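Local coordinates for protein endoglucanase (Ganoderma lucidum, PDB 5D8Z) that probably hydrolyses internal beta-1,4-glucosidic bonds of cellulose and related glucans, as a family 5 endoglucanase with a TIM-barrel fold, at residues A[246-251]-A[282-287]. Residues are numbered along the deposited sequence; the frame is centred on the assembly and turned at random.
Sequences HEECTT and VASCET
Cys249 and Cys285 are joined by a disulfide, the covalent link of this contact. Their CA atoms lie 5.0 Å apart. The CB of Cys249 is directed at segment 282-287. Both cysteines are buried, and this is the tightly packed part of the contact.

Next to the disulfide, the hydroxyl of Ser284 makes two hydrogen bonds to segment 246-251. It accepts one from the backbone: Cys249 N lies 3.1 Å from Ser284 OG, and the bond is nearly straight at 169°. It donates the other to the carboxylate of Glu248, with Ser284 OG 2.9 Å from Glu248 OE1. The hydroxyl meets this oxygen from above the carboxylate plane, 43° out of it. The Glu248 chain bends at chi2 (71°), which turns the acid back toward the helix start. Without the hydroxyl, as with an alanine here, the Cys249 amide would probably lose this acceptor and the Glu248 carboxylate would be free to turn away.

The other side is looser and faces solvent. Val282, at the N-cap position of helix 283-298, spreads its two methyls over the exposed glutamates. Its CG2 is 3.7 Å from the backbone Glu247 O, and its CG1 is 3.8 Å from Glu247 CG. These are van der Waals contacts alone.

The contact lies at the periphery of the (beta/alpha)8 barrel, with the side chain of Cys249 about 13 Å from a bound glucose. Cys249 also touches Leu238, and Glu286 on the same helix as Cys285 packs on helix 335-341. The disulfide ties the loop after strand 230-235 to the first turn of helix 283-298, which follows strand 272-277. These are consecutive beta-to-alpha connections, which in this fold lie at the C-terminal end of the strands.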
loop_
_atom_site.group_PDB
_atom_site.type_symbol
_atom_site.label_atom_id
_atom_site.label_comp_id
_atom_site.label_asym_id
_atom_site.label_seq_id
_atom_site.Cartn_x
_atom_site.Cartn_y
_atom_site.Cartn_z
ATOM N N HIS A 246 18.524 3.211 -1.919
ATOM C CA HIS A 246 19.657 3.862 -1.278
ATOM C C HIS A 246 19.421 4.142 0.176
ATOM O O HIS A 246 18.288 4.341 0.607
ATOM C CB HIS A 246 19.981 5.156 -1.996
ATOM C CG HIS A 246 20.418 4.927 -3.394
ATOM N ND1 HIS A 246 19.667 5.314 -4.481
ATOM C CD2 HIS A 246 21.487 4.261 -3.886
ATOM C CE1 HIS A 246 20.280 4.937 -5.588
ATOM N NE2 HIS A 246 21.384 4.296 -5.254
ATOM N N GLU A 247 20.508 4.157 0.936
ATOM C CA GLU A 247 20.398 4.410 2.364
ATOM C C GLU A 247 20.262 5.896 2.580
ATOM O O GLU A 247 19.544 6.310 3.470
ATOM C CB GLU A 247 21.584 3.833 3.176
ATOM C CG GLU A 247 21.291 3.787 4.681
ATOM C CD GLU A 247 22.064 2.726 5.455
ATOM O OE1 GLU A 247 21.500 1.633 5.709
ATOM O OE2 GLU A 247 23.225 2.989 5.833
ATOM N N GLU A 248 20.917 6.688 1.734
ATOM C CA GLU A 248 21.044 8.122 1.961
ATOM C C GLU A 248 19.945 8.870 1.247
ATOM O O GLU A 248 19.496 8.470 0.190
ATOM C CB GLU A 248 22.419 8.614 1.485
ATOM C CG GLU A 248 23.022 9.733 2.343
ATOM C CD GLU A 248 23.483 9.267 3.726
ATOM O OE1 GLU A 248 23.342 10.048 4.704
ATOM O OE2 GLU A 248 23.988 8.124 3.835
ATOM N N CYS A 249 19.535 9.983 1.828
ATOM C CA CYS A 249 18.394 10.743 1.322
ATOM C C CYS A 249 18.810 12.142 0.924
ATOM O O CYS A 249 19.659 12.755 1.554
ATOM C CB CYS A 249 17.278 10.748 2.370
ATOM S SG CYS A 249 16.983 9.051 2.925
ATOM N N THR A 250 18.178 12.629 -0.133
ATOM C CA THR A 250 18.645 13.770 -0.882
ATOM C C THR A 250 17.552 14.820 -1.109
ATOM O O THR A 250 17.743 15.742 -1.899
ATOM C CB THR A 250 19.107 13.279 -2.262
ATOM O OG1 THR A 250 18.007 12.661 -2.945
ATOM C CG2 THR A 250 20.223 12.254 -2.116
ATOM N N THR A 251 16.417 14.688 -0.422
ATOM C CA THR A 251 15.229 15.491 -0.740
ATOM C C THR A 251 14.041 15.163 0.163
ATOM O O THR A 251 14.014 14.104 0.774
ATOM C CB THR A 251 14.754 15.241 -2.180
ATOM O OG1 THR A 251 13.640 16.097 -2.472
ATOM C CG2 THR A 251 14.317 13.776 -2.361
ATOM N N VAL A 282 19.517 6.894 8.989
ATOM C CA VAL A 282 20.682 7.776 9.022
ATOM C C VAL A 282 20.303 9.262 9.118
ATOM O O VAL A 282 19.138 9.634 8.936
ATOM C CB VAL A 282 21.545 7.563 7.772
ATOM C CG1 VAL A 282 21.964 6.098 7.664
ATOM C CG2 VAL A 282 20.818 8.017 6.508
ATOM N N ALA A 283 21.289 10.117 9.390
ATOM C CA ALA A 283 21.032 11.561 9.630
ATOM C C ALA A 283 20.231 12.243 8.519
ATOM O O ALA A 283 19.186 12.823 8.780
ATOM C CB ALA A 283 22.340 12.312 9.848
ATOM N N SER A 284 20.738 12.146 7.293
ATOM C CA SER A 284 20.198 12.861 6.123
ATOM C C SER A 284 18.728 12.559 5.911
ATOM O O SER A 284 17.936 13.412 5.517
ATOM C CB SER A 284 20.968 12.461 4.862
ATOM O OG SER A 284 20.683 11.112 4.522
ATOM N N CYS A 285 18.367 11.331 6.197
ATOM C CA CYS A 285 16.999 10.945 6.102
ATOM C C CYS A 285 16.129 11.402 7.280
ATOM O O CYS A 285 14.960 11.649 7.098
ATOM C CB CYS A 285 16.901 9.439 5.892
ATOM S SG CYS A 285 15.767 9.163 4.530
ATOM N N GLU A 286 16.672 11.520 8.478
ATOM C CA GLU A 286 15.846 11.976 9.592
ATOM C C GLU A 286 15.496 13.440 9.358
ATOM O O GLU A 286 14.382 13.880 9.631
ATOM C CB GLU A 286 16.536 11.784 10.945
ATOM C CG GLU A 286 16.801 10.324 11.319
ATOM C CD GLU A 286 17.556 10.152 12.646
ATOM O OE1 GLU A 286 17.458 11.048 13.519
ATOM O OE2 GLU A 286 18.230 9.108 12.828
ATOM N N THR A 287 16.425 14.206 8.810
ATOM C CA THR A 287 16.093 15.591 8.569
ATOM C C THR A 287 15.075 15.627 7.436
ATOM O O THR A 287 13.981 16.118 7.631
ATOM C CB THR A 287 17.314 16.560 8.424
ATOM O OG1 THR A 287 17.049 17.515 7.397
ATOM C CG2 THR A 287 18.658 15.863 8.129
#